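Local coordinates for protein esterase D (PDB 2W87) that binds glucuronic acid with the help of calcium through its family 35 carbohydrate-binding module, part of a secreted enzyme that probably degrades plant cell-wall xylan, at residues A[31-36]-A[118-123]; A[56-61]-A[122-127]. All coordinates share one frame; numbering follows the deposited sequence. Where two conformers were deposited one is given.

Contact 1 (A[31-36]-A[118-123]); sequences ANTNNA and EGLPNI. With CA (calcium ion), chain C; GCU (alpha-D-glucopyranuronic acid), chain E.
T33 and L120 make the tight part of this contact, where the backbone N of L120 donates to T33 OG1 over 2.8 Å with 147° at the hydrogen. A chi1 of 57° places that hydroxyl between T33's own backbone N and carbonyl carbon, and leaves the methyl CG2 to pack 3.8 Å from L120 CD1. The hydroxyl works in both directions: it accepts from L120 and donates to water 2, which in turn donates to E118 O and L120 O and binds calcium. A31 and I123 close the buried end as a single antiparallel hydrogen-bonded pair, with A31 N to I123 O at 2.8 Å and I123 N to A31 O at 2.9 Å; V41 and W43 pack against this end.

The other side is looser and more open to solvent: N35 is exposed, and E118 and A36 are partly so. Calcium lies between the two parts, taking N32 OD1 at 2.3 Å and T33 O at 2.4 Å, with N35 and three waters as further ligands, while N32 ND2 is hydrogen-bonded to D19. The N32 and N122 side chains run side by side, their amide planes 65° apart, beside the sugar. Glucuronic acid completes the metal shell with O6A at 2.4 Å and O4 at 2.7 Å from calcium. R67 binds both E118 and the sugar. This is the calcium-dependent uronic acid site of the module, in which the metal bridges protein and ligand.

Contact 2 (A[56-61]-A[122-127]); sequences TIRYAN and NIDSLS. With CA (calcium ion), chain D; GCU (alpha-D-glucopyranuronic acid), chain E.
A beta bulge in an antiparallel strand pair, joined to a calcium site, defines this contact: D124 is the extra residue, placed opposite R58 next to S125. The evidence is a one-residue register shift together with a helical psi of -46° at D124. R58 turns both backbone polar atoms to the bulge, R58 O taking D124 N at 2.7 Å and R58 N giving to S125 O at 3.0 Å. The ladder continues regularly outward, with T56 and S127 as one hydrogen-bonded pair and A60 with N122 as another.

The bulge matters through the D124 side chain. A chi1 of 179° swings the D124 carboxylate away from its own N and alongside the extended R58 chain, and R58 NH1 forms a salt bridge to D124 OD2 at 2.8 Å. The oxygen is met from 44° above the carboxylate plane, yet lies close to the guanidinium plane. NH1 also bonds to G24 O. D124 OD1 and D124 O each hold calcium at 2.4 Å, and Q5, E6, T26 and G29 complete that site, so R58 probably helps to position a metal ligand from the second shell.

The opposite face is apolar: I57 CG1 lies 3.7 Å from L126 CD1, while I123 CD1 reaches Y59 CB at 3.9 Å. There L126 meets W43 of strand 40-47, while strands 2-5 and 95-103 flank the pair within its four-stranded antiparallel sheet.

Overall arrangement
The two contacts have centres about 11 Å apart and converge on strand 122-129, sharing N122 and I123. Along the chain 31-36 comes first, then 56-61, and finally the run 118-127 that serves both. The start of strand 122-129 meets strand 30-33 on one edge by a single bridge and pairs with strand 51-60 on the other, and P121 of contact 1 packs on contact 2, with P121 CB 3.7 Å from Y59 CD1. Each contact carries its own calcium, the two ions 14.8 Å apart: the one at contact 1 binds the sugar directly, whereas that at contact 2 is held by protein groups including D124. Thus one strand links the ligand site to the second calcium site.

Contact 1 (A[31-36]-A[118-123])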
ATOM      1  N   ALA A  31       8.154  -1.372   3.219  1.00  9.11           N
ATOM      2  CA  ALA A  31       7.537  -2.543   3.838  1.00 10.01           C
ATOM      3  C   ALA A  31       7.860  -3.766   2.974  1.00  9.88           C
ATOM      4  O   ALA A  31       7.592  -3.792   1.759  1.00 10.41           O
ATOM      5  CB  ALA A  31       6.020  -2.347   3.957  1.00 10.58           C
ATOM      6  N   ASN A  32       8.403  -4.796   3.618  1.00 10.18           N
ATOM      7  CA  ASN A  32       8.753  -6.050   2.969  1.00 10.56           C
ATOM      8  C   ASN A  32       7.894  -7.187   3.530  1.00 10.50           C
ATOM      9  O   ASN A  32       8.142  -7.664   4.634  1.00 12.01           O
ATOM     10  CB  ASN A  32      10.228  -6.349   3.231  1.00 10.77           C
ATOM     11  CG  ASN A  32      10.664  -7.702   2.707  1.00 10.67           C
ATOM     12  OD1 ASN A  32       9.879  -8.430   2.079  1.00 11.18           O
ATOM     13  ND2 ASN A  32      11.940  -8.046   2.958  1.00 13.68           N
ATOM     14  N   THR A  33       6.868  -7.595   2.801  1.00 10.81           N
ATOM     15  CA  THR A  33       5.995  -8.676   3.277  1.00 10.66           C
ATOM     16  C   THR A  33       6.712 -10.021   3.306  1.00 11.50           C
ATOM     17  O   THR A  33       7.579 -10.298   2.468  1.00 10.65           O
ATOM     18  CB  THR A  33       4.733  -8.870   2.396  1.00 10.74           C
ATOM     19  OG1 THR A  33       5.114  -9.114   1.032  1.00 11.49           O
ATOM     20  CG2 THR A  33       3.822  -7.656   2.492  1.00 11.38           C
ATOM     21  N   ASN A  34       6.332 -10.836   4.282  1.00 12.01           N
ATOM     22  CA  ASN A  34       6.516 -12.266   4.211  1.00 12.90           C
ATOM     23  C   ASN A  34       6.178 -12.757   2.816  1.00 12.96           C
ATOM     24  O   ASN A  34       5.267 -12.235   2.187  1.00 12.45           O
ATOM     25  CB  ASN A  34       5.533 -12.964   5.160  1.00 12.77           C
ATOM     26  CG  ASN A  34       5.825 -12.695   6.634  1.00 15.18           C
ATOM     27  OD1 ASN A  34       6.973 -12.469   7.006  1.00 16.71           O
ATOM     28  ND2 ASN A  34       4.776 -12.748   7.483  1.00 15.53           N
ATOM     29  N   ASN A  35       6.881 -13.785   2.350  1.00 13.79           N
ATOM     30  CA  ASN A  35       6.585 -14.397   1.065  0.50 14.66           C
ATOM     31  C   ASN A  35       5.515 -15.472   1.242  1.00 14.17           C
ATOM     32  O   ASN A  35       5.809 -16.676   1.306  1.00 14.36           O
ATOM     33  CB  ASN A  35       7.882 -14.925   0.450  0.50 15.27           C
ATOM     34  CG  ASN A  35       8.997 -13.878   0.484  0.50 17.13           C
ATOM     35  OD1 ASN A  35       8.736 -12.675   0.355  0.50 18.63           O
ATOM     36  ND2 ASN A  35      10.219 -14.320   0.722  0.50 18.85           N
ATOM     37  N   ALA A  36       4.283 -15.015   1.335  1.00 13.59           N
ATOM     38  CA  ALA A  36       3.121 -15.844   1.559  1.00 14.19           C
ATOM     39  C   ALA A  36       1.893 -15.148   1.008  1.00 13.73           C
ATOM     40  O   ALA A  36       1.759 -13.923   1.081  1.00 13.24           O
ATOM     41  CB  ALA A  36       2.933 -16.088   3.040  1.00 15.03           C
ATOM     42  N   GLU A 118       4.308 -15.521  -3.368  1.00 15.04           N
ATOM     43  CA  GLU A 118       5.532 -14.723  -3.270  0.50 14.73           C
ATOM     44  C   GLU A 118       5.357 -13.517  -2.344  1.00 14.08           C
ATOM     45  O   GLU A 118       6.326 -12.857  -2.003  1.00 14.09           O
ATOM     46  CB  GLU A 118       5.976 -14.215  -4.635  0.50 14.79           C
ATOM     47  CG  GLU A 118       6.410 -15.292  -5.598  0.50 15.10           C
ATOM     48  CD  GLU A 118       7.250 -14.729  -6.733  0.50 15.19           C
ATOM     49  OE1 GLU A 118       8.441 -14.396  -6.496  0.50 14.72           O
ATOM     50  OE2 GLU A 118       6.734 -14.666  -7.871  0.50 16.05           O
ATOM     51  N   GLY A 119       4.132 -13.243  -1.931  1.00 12.88           N
ATOM     52  CA  GLY A 119       3.878 -12.063  -1.127  1.00 12.25           C
ATOM     53  C   GLY A 119       3.766 -10.857  -2.044  1.00 11.44           C
ATOM     54  O   GLY A 119       3.569 -10.985  -3.260  1.00 11.06           O
ATOM     55  N   LEU A 120       3.876  -9.668  -1.465  1.00 11.07           N
ATOM     56  CA  LEU A 120       3.848  -8.441  -2.241  1.00 11.00           C
ATOM     57  C   LEU A 120       5.221  -8.044  -2.758  1.00 10.99           C
ATOM     58  O   LEU A 120       6.234  -8.577  -2.334  1.00 11.70           O
ATOM     59  CB  LEU A 120       3.296  -7.295  -1.379  1.00 10.91           C
ATOM     60  CG  LEU A 120       1.811  -7.348  -1.040  1.00  9.43           C
ATOM     61  CD1 LEU A 120       1.475  -6.182  -0.051  1.00 10.11           C
ATOM     62  CD2 LEU A 120       0.959  -7.248  -2.294  1.00 10.13           C
ATOM     63  N   PRO A 121       5.255  -7.068  -3.678  1.00 10.90           N
ATOM     64  CA  PRO A 121       6.530  -6.417  -3.889  1.00 11.49           C
ATOM     65  C   PRO A 121       6.908  -5.658  -2.614  1.00 10.64           C
ATOM     66  O   PRO A 121       6.114  -5.618  -1.656  1.00 10.56           O
ATOM     67  CB  PRO A 121       6.234  -5.419  -5.005  1.00 11.28           C
ATOM     68  CG  PRO A 121       4.913  -5.715  -5.507  1.00 12.42           C
ATOM     69  CD  PRO A 121       4.172  -6.438  -4.438  1.00 11.86           C
ATOM     70  N   ASN A 122       8.102  -5.078  -2.586  1.00 10.30           N
ATOM     71  CA  ASN A 122       8.451  -4.163  -1.505  1.00  9.80           C
ATOM     72  C   ASN A 122       7.691  -2.860  -1.720  1.00  9.88           C
ATOM     73  O   ASN A 122       7.669  -2.339  -2.838  1.00  9.94           O
ATOM     74  CB  ASN A 122       9.959  -3.924  -1.501  1.00 10.16           C
ATOM     75  CG  ASN A 122      10.754  -5.141  -1.028  1.00 10.31           C
ATOM     76  OD1 ASN A 122      10.230  -6.019  -0.322  1.00 10.09           O
ATOM     77  ND2 ASN A 122      12.033  -5.173  -1.371  1.00 10.46           N
ATOM     78  N   ILE A 123       7.064  -2.333  -0.670  1.00  9.94           N
ATOM     79  CA  ILE A 123       6.174  -1.167  -0.793  1.00  9.65           C
ATOM     80  C   ILE A 123       6.798   0.036  -0.114  1.00  9.85           C
ATOM     81  O   ILE A 123       6.987   0.060   1.099  1.00  8.84           O
ATOM     82  CB  ILE A 123       4.783  -1.430  -0.157  1.00 10.19           C
ATOM     83  CG1 ILE A 123       4.169  -2.729  -0.718  1.00 10.36           C
ATOM     84  CG2 ILE A 123       3.894  -0.188  -0.256  1.00 10.22           C
ATOM     85  CD1 ILE A 123       3.907  -2.738  -2.205  1.00  9.49           C
TER
HETATM   86 CA    CA C1148       9.105 -10.104   0.638  1.00 11.65          CA
HETATM   87  C1  GCU E1150      14.809 -10.640  -1.479  1.00 15.59           C
HETATM   88  C2  GCU E1150      14.834  -9.114  -1.391  1.00 14.65           C
HETATM   89  C3  GCU E1150      13.700  -8.648  -0.483  1.00 13.66           C
HETATM   90  C4  GCU E1150      12.389  -9.092  -1.100  1.00 13.16           C
HETATM   91  C5  GCU E1150      12.425 -10.619  -1.264  1.00 14.00           C
HETATM   92  C6  GCU E1150      11.170 -11.161  -1.933  1.00 13.94           C
HETATM   93  O1  GCU E1150      14.967 -11.127  -0.147  1.00 18.63           O
HETATM   94  O2  GCU E1150      16.070  -8.693  -0.841  1.00 16.32           O
HETATM   95  O3  GCU E1150      13.711  -7.228  -0.329  1.00 12.84           O
HETATM   96  O4  GCU E1150      11.254  -8.746  -0.266  1.00 14.93           O
HETATM   97  O5  GCU E1150      13.533 -10.999  -2.079  1.00 14.90           O
HETATM   98  O6A GCU E1150      10.089 -10.768  -1.469  1.00 13.26           O
HETATM   99  O6B GCU E1150      11.278 -11.966  -2.889  1.00 14.19           O
HETATM  100  O   HOH W   1       5.751  -5.789   0.818  1.00 24.95           O
HETATM  101  O   HOH W   2       7.030 -10.592  -0.605  1.00 11.80           O
HETATM  102  O   HOH W   3       8.170  -8.010  -0.291  1.00 11.39           O
HETATM  103  O   HOH W   4      10.605 -11.440   2.009  1.00 14.75           O

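Contact 2 (A[56-61]-A[122-127])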
ATOM      1  N   THR A  56      -1.816   6.059  -4.918  1.00 14.09           N
ATOM      2  CA  THR A  56      -0.627   5.763  -5.674  1.00 13.84           C
ATOM      3  C   THR A  56       0.319   4.985  -4.766  1.00 13.55           C
ATOM      4  O   THR A  56       0.720   5.468  -3.708  1.00 13.20           O
ATOM      5  CB  THR A  56       0.002   7.062  -6.215  1.00 14.51           C
ATOM      6  OG1 THR A  56      -0.919   7.693  -7.124  1.00 16.39           O
ATOM      7  CG2 THR A  56       1.302   6.778  -6.942  1.00 14.99           C
ATOM      8  N   ILE A  57       0.627   3.759  -5.179  1.00 12.65           N
ATOM      9  CA  ILE A  57       1.504   2.864  -4.429  1.00 12.78           C
ATOM     10  C   ILE A  57       2.846   2.791  -5.110  1.00 11.24           C
ATOM     11  O   ILE A  57       2.918   2.417  -6.282  1.00 11.04           O
ATOM     12  CB  ILE A  57       0.887   1.447  -4.409  1.00 13.24           C
ATOM     13  CG1 ILE A  57      -0.469   1.475  -3.702  1.00 14.94           C
ATOM     14  CG2 ILE A  57       1.837   0.427  -3.752  1.00 13.83           C
ATOM     15  CD1 ILE A  57      -1.228   0.167  -3.857  1.00 16.08           C
ATOM     16  N   ARG A  58       3.904   3.167  -4.403  1.00 10.16           N
ATOM     17  CA  ARG A  58       5.257   3.099  -4.949  1.00 10.31           C
ATOM     18  C   ARG A  58       5.912   1.800  -4.474  1.00  9.94           C
ATOM     19  O   ARG A  58       5.881   1.478  -3.283  1.00  9.70           O
ATOM     20  CB  ARG A  58       6.073   4.306  -4.506  1.00 11.05           C
ATOM     21  CG  ARG A  58       7.381   4.442  -5.247  1.00 11.21           C
ATOM     22  CD  ARG A  58       7.976   5.810  -5.066  1.00 12.09           C
ATOM     23  NE  ARG A  58       9.171   6.008  -5.896  1.00 12.81           N
ATOM     24  CZ  ARG A  58      10.415   5.832  -5.475  1.00 12.73           C
ATOM     25  NH1 ARG A  58      10.666   5.463  -4.225  1.00 12.92           N
ATOM     26  NH2 ARG A  58      11.417   6.033  -6.320  1.00 13.43           N
ATOM     27  N   TYR A  59       6.493   1.054  -5.399  1.00 10.12           N
ATOM     28  CA  TYR A  59       6.917  -0.314  -5.090  1.00  9.64           C
ATOM     29  C   TYR A  59       8.106  -0.746  -5.942  1.00  9.93           C
ATOM     30  O   TYR A  59       8.377  -0.163  -6.997  1.00  9.32           O
ATOM     31  CB  TYR A  59       5.769  -1.297  -5.287  1.00 10.27           C
ATOM     32  CG  TYR A  59       5.426  -1.526  -6.728  1.00  9.98           C
ATOM     33  CD1 TYR A  59       5.940  -2.626  -7.431  1.00 10.48           C
ATOM     34  CD2 TYR A  59       4.642  -0.625  -7.420  1.00 11.18           C
ATOM     35  CE1 TYR A  59       5.649  -2.807  -8.792  1.00 10.72           C
ATOM     36  CE2 TYR A  59       4.344  -0.813  -8.782  1.00 12.36           C
ATOM     37  CZ  TYR A  59       4.847  -1.912  -9.445  1.00 11.98           C
ATOM     38  OH  TYR A  59       4.569  -2.086 -10.804  1.00 14.48           O
ATOM     39  N   ALA A  60       8.786  -1.795  -5.484  1.00  9.96           N
ATOM     40  CA  ALA A  60       9.860  -2.435  -6.239  1.00 10.14           C
ATOM     41  C   ALA A  60       9.571  -3.917  -6.278  1.00 10.45           C
ATOM     42  O   ALA A  60       9.223  -4.487  -5.268  1.00  9.57           O
ATOM     43  CB  ALA A  60      11.202  -2.190  -5.575  1.00 11.39           C
ATOM     44  N   ASN A  61       9.739  -4.539  -7.433  1.00 10.54           N
ATOM     45  CA  ASN A  61       9.496  -5.960  -7.594  1.00 10.99           C
ATOM     46  C   ASN A  61      10.636  -6.521  -8.425  1.00 11.91           C
ATOM     47  O   ASN A  61      10.596  -6.450  -9.638  1.00 12.59           O
ATOM     48  CB  ASN A  61       8.151  -6.201  -8.275  1.00 11.19           C
ATOM     49  CG  ASN A  61       7.835  -7.663  -8.467  1.00  9.84           C
ATOM     50  OD1 ASN A  61       8.650  -8.537  -8.166  1.00 12.82           O
ATOM     51  ND2 ASN A  61       6.638  -7.940  -8.983  1.00  9.55           N
ATOM     52  N   ASN A 122       8.102  -5.078  -2.586  1.00 10.30           N
ATOM     53  CA  ASN A 122       8.451  -4.163  -1.505  1.00  9.80           C
ATOM     54  C   ASN A 122       7.691  -2.860  -1.720  1.00  9.88           C
ATOM     55  O   ASN A 122       7.669  -2.339  -2.838  1.00  9.94           O
ATOM     56  CB  ASN A 122       9.959  -3.924  -1.501  1.00 10.16           C
ATOM     57  CG  ASN A 122      10.754  -5.141  -1.028  1.00 10.31           C
ATOM     58  OD1 ASN A 122      10.230  -6.019  -0.322  1.00 10.09           O
ATOM     59  ND2 ASN A 122      12.033  -5.173  -1.371  1.00 10.46           N
ATOM     60  N   ILE A 123       7.064  -2.333  -0.670  1.00  9.94           N
ATOM     61  CA  ILE A 123       6.174  -1.167  -0.793  1.00  9.65           C
ATOM     62  C   ILE A 123       6.798   0.036  -0.114  1.00  9.85           C
ATOM     63  O   ILE A 123       6.987   0.060   1.099  1.00  8.84           O
ATOM     64  CB  ILE A 123       4.783  -1.430  -0.157  1.00 10.19           C
ATOM     65  CG1 ILE A 123       4.169  -2.729  -0.718  1.00 10.36           C
ATOM     66  CG2 ILE A 123       3.894  -0.188  -0.256  1.00 10.22           C
ATOM     67  CD1 ILE A 123       3.907  -2.738  -2.205  1.00  9.49           C
ATOM     68  N   ASP A 124       7.093   1.057  -0.899  1.00  9.75           N
ATOM     69  CA  ASP A 124       7.770   2.239  -0.353  1.00  9.57           C
ATOM     70  C   ASP A 124       6.835   3.176   0.370  1.00 10.05           C
ATOM     71  O   ASP A 124       7.153   3.677   1.454  1.00  9.23           O
ATOM     72  CB  ASP A 124       8.449   3.007  -1.480  1.00 10.00           C
ATOM     73  CG  ASP A 124       9.152   4.252  -1.009  1.00  9.84           C
ATOM     74  OD1 ASP A 124       9.656   4.278   0.131  1.00 10.42           O
ATOM     75  OD2 ASP A 124       9.257   5.201  -1.812  1.00 12.54           O
ATOM     76  N   SER A 125       5.700   3.436  -0.258  1.00  9.83           N
ATOM     77  CA  SER A 125       4.765   4.424   0.236  1.00 11.01           C
ATOM     78  C   SER A 125       3.392   4.302  -0.406  1.00 12.02           C
ATOM     79  O   SER A 125       3.249   3.728  -1.488  1.00 11.27           O
ATOM     80  CB  SER A 125       5.311   5.792  -0.076  1.00 11.57           C
ATOM     81  OG  SER A 125       5.444   6.011  -1.475  1.00 11.45           O
ATOM     82  N   LEU A 126       2.419   4.945   0.245  1.00 12.51           N
ATOM     83  CA  LEU A 126       1.085   5.116  -0.290  1.00 13.03           C
ATOM     84  C   LEU A 126       0.794   6.614  -0.303  1.00 13.81           C
ATOM     85  O   LEU A 126       0.910   7.273   0.724  1.00 13.40           O
ATOM     86  CB  LEU A 126       0.037   4.404   0.584  1.00 12.68           C
ATOM     87  CG  LEU A 126      -1.422   4.620   0.171  1.00 13.22           C
ATOM     88  CD1 LEU A 126      -1.705   3.935  -1.164  1.00 15.87           C
ATOM     89  CD2 LEU A 126      -2.388   4.164   1.257  1.00 14.19           C
ATOM     90  N   SER A 127       0.431   7.140  -1.467  1.00 14.40           N
ATOM     91  CA  SER A 127       0.040   8.541  -1.614  1.00 15.95           C
ATOM     92  C   SER A 127      -1.461   8.570  -1.883  1.00 15.48           C
ATOM     93  O   SER A 127      -1.958   7.756  -2.638  1.00 15.10           O
ATOM     94  CB  SER A 127       0.795   9.155  -2.786  1.00 16.87           C
ATOM     95  OG  SER A 127       0.187  10.348  -3.179  1.00 22.56           O
TER
HETATM   96 CA    CA D1149       9.100   4.550   2.455  1.00 10.97          CA
HETATM   97  C1  GCU E1150      14.809 -10.640  -1.479  1.00 15.59           C
HETATM   98  C2  GCU E1150      14.834  -9.114  -1.391  1.00 14.65           C
HETATM   99  C3  GCU E1150      13.700  -8.648  -0.483  1.00 13.66           C
HETATM  100  C4  GCU E1150      12.389  -9.092  -1.100  1.00 13.16           C
HETATM  101  C5  GCU E1150      12.425 -10.619  -1.264  1.00 14.00           C
HETATM  102  C6  GCU E1150      11.170 -11.161  -1.933  1.00 13.94           C
HETATM  103  O1  GCU E1150      14.967 -11.127  -0.147  1.00 18.63           O
HETATM  104  O2  GCU E1150      16.070  -8.693  -0.841  1.00 16.32           O
HETATM  105  O3  GCU E1150      13.711  -7.228  -0.329  1.00 12.84           O
HETATM  106  O4  GCU E1150      11.254  -8.746  -0.266  1.00 14.93           O
HETATM  107  O5  GCU E1150      13.533 -10.999  -2.079  1.00 14.90           O
HETATM  108  O6A GCU E1150      10.089 -10.768  -1.469  1.00 13.26           O
HETATM  109  O6B GCU E1150      11.278 -11.966  -2.889  1.00 14.19           O
HETATM  110  O   HOH W   5       3.379   6.535  -3.218  1.00 13.53           O
HETATM  111  O   HOH W   6      -2.227   9.437  -5.531  1.00 16.11           O